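Local coordinates for protein HTH-type transcriptional regulator Rv1985c/MT2039 (Mycobacterium tuberculosis, PDB 3ISP) that binds DNA as a LysR-family transcriptional regulator, probably activating expression of the exporter LysE and repressing its own gene, at residues 11-23 with 58-72. Numbering follows the deposited sequence.
Sequences LAALAAVVELGSF and PCRATTAGIPLLRLA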
loop_
_atom_site.group_PDB
_atom_site.type_symbol
_atom_site.label_atom_id
_atom_site.label_comp_id
_atom_site.label_asym_id
_atom_site.label_seq_id
_atom_site.Cartn_x
_atom_site.Cartn_y
_atom_site.Cartn_z
ATOM N N LEU A 11 9.634 -12.680 25.091
ATOM C CA LEU A 11 10.119 -11.949 23.928
ATOM C C LEU A 11 10.785 -12.921 22.987
ATOM O O LEU A 11 10.566 -12.887 21.773
ATOM C CB LEU A 11 11.143 -10.903 24.345
ATOM C CG LEU A 11 10.657 -9.878 25.360
ATOM C CD1 LEU A 11 11.825 -9.203 26.056
ATOM C CD2 LEU A 11 9.770 -8.860 24.670
ATOM N N ALA A 12 11.616 -13.785 23.552
ATOM C CA ALA A 12 12.309 -14.778 22.754
ATOM C C ALA A 12 11.298 -15.452 21.848
ATOM O O ALA A 12 11.502 -15.559 20.645
ATOM C CB ALA A 12 12.984 -15.796 23.656
ATOM N N ALA A 13 10.193 -15.889 22.446
ATOM C CA ALA A 13 9.124 -16.569 21.727
ATOM C C ALA A 13 8.599 -15.721 20.572
ATOM O O ALA A 13 8.508 -16.186 19.431
ATOM C CB ALA A 13 7.996 -16.907 22.681
ATOM N N LEU A 14 8.244 -14.479 20.890
ATOM C CA LEU A 14 7.762 -13.527 19.908
ATOM C C LEU A 14 8.718 -13.451 18.730
ATOM O O LEU A 14 8.395 -13.854 17.607
ATOM C CB LEU A 14 7.663 -12.152 20.557
ATOM C CG LEU A 14 6.974 -11.084 19.724
ATOM C CD1 LEU A 14 5.647 -11.621 19.258
ATOM C CD2 LEU A 14 6.782 -9.824 20.521
ATOM N N ALA A 15 9.908 -12.926 19.016
ATOM C CA ALA A 15 10.930 -12.648 18.012
ATOM C C ALA A 15 11.172 -13.849 17.126
ATOM O O ALA A 15 11.401 -13.708 15.920
ATOM C CB ALA A 15 12.229 -12.210 18.684
ATOM N N ALA A 16 11.113 -15.032 17.729
ATOM C CA ALA A 16 11.314 -16.273 16.999
ATOM C C ALA A 16 10.127 -16.536 16.089
ATOM O O ALA A 16 10.294 -16.886 14.925
ATOM C CB ALA A 16 11.515 -17.421 17.959
ATOM N N VAL A 17 8.926 -16.343 16.618
ATOM C CA VAL A 17 7.718 -16.599 15.853
ATOM C C VAL A 17 7.565 -15.624 14.689
ATOM O O VAL A 17 7.004 -15.976 13.655
ATOM C CB VAL A 17 6.467 -16.552 16.747
ATOM C CG1 VAL A 17 5.205 -16.603 15.906
ATOM C CG2 VAL A 17 6.485 -17.706 17.724
ATOM N N VAL A 18 8.069 -14.405 14.844
ATOM C CA VAL A 18 7.960 -13.428 13.768
ATOM C C VAL A 18 9.066 -13.568 12.728
ATOM O O VAL A 18 8.805 -13.560 11.528
ATOM C CB VAL A 18 7.935 -11.994 14.298
ATOM C CG1 VAL A 18 8.361 -11.031 13.213
ATOM C CG2 VAL A 18 6.542 -11.656 14.814
ATOM N N GLU A 19 10.303 -13.699 13.190
ATOM C CA GLU A 19 11.431 -13.855 12.278
ATOM C C GLU A 19 11.340 -15.161 11.474
ATOM O O GLU A 19 11.941 -15.281 10.407
ATOM C CB GLU A 19 12.747 -13.788 13.057
ATOM C CG GLU A 19 13.987 -13.576 12.196
ATOM C CD GLU A 19 15.208 -13.183 13.017
ATOM O OE1 GLU A 19 15.041 -12.820 14.207
ATOM O OE2 GLU A 19 16.332 -13.233 12.471
ATOM N N LEU A 20 10.580 -16.127 11.984
ATOM C CA LEU A 20 10.481 -17.440 11.348
ATOM C C LEU A 20 9.122 -17.723 10.725
ATOM O O LEU A 20 8.965 -18.715 10.014
ATOM C CB LEU A 20 10.814 -18.551 12.348
ATOM C CG LEU A 20 12.205 -19.188 12.287
ATOM C CD1 LEU A 20 13.293 -18.133 12.149
ATOM C CD2 LEU A 20 12.443 -20.061 13.510
ATOM N N GLY A 21 8.143 -16.868 11.013
ATOM C CA GLY A 21 6.808 -16.980 10.440
ATOM C C GLY A 21 6.076 -18.297 10.654
ATOM O O GLY A 21 5.464 -18.821 9.723
ATOM N N SER A 22 6.130 -18.828 11.874
ATOM C CA SER A 22 5.447 -20.074 12.229
ATOM C C SER A 22 5.563 -20.369 13.717
ATOM O O SER A 22 6.622 -20.166 14.311
ATOM C CB SER A 22 6.038 -21.248 11.452
ATOM O OG SER A 22 5.816 -22.467 12.144
ATOM N N PHE A 23 4.483 -20.861 14.321
ATOM C CA PHE A 23 4.523 -21.259 15.731
ATOM C C PHE A 23 5.286 -22.571 15.929
ATOM O O PHE A 23 6.040 -22.722 16.888
ATOM C CB PHE A 23 3.110 -21.382 16.309
ATOM C CG PHE A 23 2.577 -20.102 16.903
ATOM C CD1 PHE A 23 2.495 -18.947 16.144
ATOM C CD2 PHE A 23 2.140 -20.062 18.215
ATOM C CE1 PHE A 23 1.997 -17.777 16.688
ATOM C CE2 PHE A 23 1.643 -18.896 18.762
ATOM C CZ PHE A 23 1.570 -17.754 18.000
ATOM N N PRO A 58 1.809 -16.573 7.086
ATOM C CA PRO A 58 3.115 -16.389 7.727
ATOM C C PRO A 58 2.943 -15.479 8.937
ATOM O O PRO A 58 2.246 -14.471 8.836
ATOM C CB PRO A 58 3.938 -15.655 6.655
ATOM C CG PRO A 58 2.989 -15.399 5.491
ATOM C CD PRO A 58 1.610 -15.559 6.038
ATOM N N CYS A 59 3.556 -15.820 10.063
ATOM C CA CYS A 59 3.375 -15.026 11.271
ATOM C C CYS A 59 4.162 -13.723 11.223
ATOM O O CYS A 59 5.368 -13.718 10.995
ATOM C CB CYS A 59 3.766 -15.833 12.505
ATOM S SG CYS A 59 2.859 -17.369 12.670
ATOM N N ARG A 60 3.469 -12.614 11.434
ATOM C CA ARG A 60 4.120 -11.317 11.472
ATOM C C ARG A 60 3.715 -10.562 12.734
ATOM O O ARG A 60 2.692 -10.859 13.349
ATOM C CB ARG A 60 3.766 -10.501 10.227
ATOM C CG ARG A 60 2.269 -10.343 9.984
ATOM C CD ARG A 60 1.971 -9.217 8.989
ATOM N NE ARG A 60 0.554 -8.839 8.956
ATOM C CZ ARG A 60 -0.407 -9.569 8.389
ATOM N NH1 ARG A 60 -0.121 -10.737 7.817
ATOM N NH2 ARG A 60 -1.659 -9.136 8.405
ATOM N N ALA A 61 4.530 -9.591 13.118
ATOM C CA ALA A 61 4.213 -8.744 14.250
ATOM C C ALA A 61 3.048 -7.819 13.909
ATOM O O ALA A 61 2.914 -7.363 12.772
ATOM C CB ALA A 61 5.439 -7.922 14.653
ATOM N N THR A 62 2.200 -7.548 14.894
ATOM C CA THR A 62 1.218 -6.498 14.751
ATOM C C THR A 62 1.963 -5.214 15.009
ATOM O O THR A 62 3.110 -5.228 15.440
ATOM C CB THR A 62 0.110 -6.597 15.785
ATOM O OG1 THR A 62 0.684 -6.524 17.092
ATOM C CG2 THR A 62 -0.657 -7.890 15.637
ATOM N N THR A 63 1.313 -4.098 14.746
ATOM C CA THR A 63 1.918 -2.822 15.038
ATOM C C THR A 63 2.427 -2.790 16.476
ATOM O O THR A 63 3.532 -2.335 16.737
ATOM C CB THR A 63 0.919 -1.673 14.796
ATOM O OG1 THR A 63 0.792 -1.442 13.389
ATOM C CG2 THR A 63 1.384 -0.392 15.480
ATOM N N ALA A 64 1.632 -3.282 17.415
ATOM C CA ALA A 64 1.988 -3.118 18.816
ATOM C C ALA A 64 3.080 -4.076 19.219
ATOM O O ALA A 64 3.670 -3.945 20.283
ATOM C CB ALA A 64 0.780 -3.292 19.704
ATOM N N GLY A 65 3.346 -5.048 18.366
ATOM C CA GLY A 65 4.387 -6.018 18.644
ATOM C C GLY A 65 5.749 -5.574 18.138
ATOM O O GLY A 65 6.763 -6.179 18.472
ATOM N N ILE A 66 5.777 -4.525 17.321
ATOM C CA ILE A 66 7.044 -3.992 16.832
ATOM C C ILE A 66 7.998 -3.637 17.977
ATOM O O ILE A 66 9.110 -4.142 18.028
ATOM C CB ILE A 66 6.850 -2.777 15.882
ATOM C CG1 ILE A 66 6.799 -3.232 14.418
ATOM C CG2 ILE A 66 7.982 -1.777 16.044
ATOM C CD1 ILE A 66 5.452 -3.740 13.954
ATOM N N PRO A 67 7.563 -2.778 18.906
ATOM C CA PRO A 67 8.445 -2.376 20.007
ATOM C C PRO A 67 9.006 -3.542 20.839
ATOM O O PRO A 67 10.155 -3.479 21.262
ATOM C CB PRO A 67 7.543 -1.491 20.863
ATOM C CG PRO A 67 6.536 -0.955 19.899
ATOM C CD PRO A 67 6.276 -2.064 18.942
ATOM N N LEU A 68 8.227 -4.589 21.078
ATOM C CA LEU A 68 8.761 -5.743 21.793
ATOM C C LEU A 68 9.697 -6.567 20.907
ATOM O O LEU A 68 10.548 -7.294 21.400
ATOM C CB LEU A 68 7.639 -6.631 22.338
ATOM C CG LEU A 68 6.439 -6.005 23.056
ATOM C CD1 LEU A 68 5.710 -7.089 23.849
ATOM C CD2 LEU A 68 6.834 -4.854 23.968
ATOM N N LEU A 69 9.524 -6.466 19.596
ATOM C CA LEU A 69 10.424 -7.110 18.656
ATOM C C LEU A 69 11.806 -6.526 18.824
ATOM O O LEU A 69 12.805 -7.246 18.912
ATOM C CB LEU A 69 9.965 -6.856 17.232
ATOM C CG LEU A 69 9.096 -7.949 16.642
ATOM C CD1 LEU A 69 9.130 -7.839 15.143
ATOM C CD2 LEU A 69 9.617 -9.302 17.101
ATOM N N ARG A 70 11.844 -5.200 18.846
ATOM C CA ARG A 70 13.062 -4.452 19.092
ATOM C C ARG A 70 13.606 -4.810 20.469
ATOM O O ARG A 70 14.784 -5.131 20.618
ATOM C CB ARG A 70 12.775 -2.952 19.008
ATOM C CG ARG A 70 13.977 -2.074 19.253
ATOM C CD ARG A 70 13.689 -0.620 18.920
ATOM N NE ARG A 70 12.816 -0.016 19.917
ATOM C CZ ARG A 70 11.532 0.260 19.717
ATOM N NH1 ARG A 70 10.963 0.003 18.540
ATOM N NH2 ARG A 70 10.826 0.805 20.696
ATOM N N LEU A 71 12.725 -4.768 21.463
ATOM C CA LEU A 71 13.081 -5.094 22.835
ATOM C C LEU A 71 13.795 -6.436 22.931
ATOM O O LEU A 71 14.787 -6.577 23.643
ATOM C CB LEU A 71 11.833 -5.123 23.713
ATOM C CG LEU A 71 12.093 -5.430 25.187
ATOM C CD1 LEU A 71 13.006 -4.377 25.794
ATOM C CD2 LEU A 71 10.794 -5.509 25.958
ATOM N N ALA A 72 13.280 -7.422 22.212
ATOM C CA ALA A 72 13.874 -8.743 22.232
ATOM C C ALA A 72 15.320 -8.698 21.726
ATOM O O ALA A 72 16.202 -9.377 22.267
ATOM C CB ALA A 72 13.033 -9.716 21.408
#
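L11 meets helix 66-82 through its CB, which the backbone sets on A72 CB at 3.7 Å, and through its two methyls, which lie against L71, with CD2 3.7 Å from L71 CD2 and also beside L68 CB. CG lies anti to the carbonyl carbon (chi1 -58°), which carries the methyls to L71 and L68. One turn on, A15 CB also touches A72 CB, and the two alanines keep this part of the crossing slim; the helix axes approach to 8.8 Å at -107°. L69 fills the next gap with its two methyls split, CD2 over A15 CA (3.7 Å) and CD1 against V18 CG1. L14 comes in at about a right angle to L68, its CD2 on L68 CB at 3.8 Å, and also packs on V53 of the wing hairpin.

Toward the other end the second partner is extended chain, and the packing stays tight. V18 CG2 packs on A61 CB at 3.9 Å, and V17 CG1 on C59 CB. The buried sulfur of C59 sits in the plane of the F23 ring, at its edge, with SG 3.8 Å from CD1. The loose side is confined to exposed P58 and R60 at the rim; R60 points away from 11-23 at its first bond, and its NH2 forms a salt bridge with E138 OE2 of the second subunit.

No hydrogen bond crosses between 11-23 and 58-72. The first helix of the winged helix-turn-helix domain is therefore joined to the wing strand and the linker helix by the fit of apolar side chains and one cysteine sulfur at a ring edge.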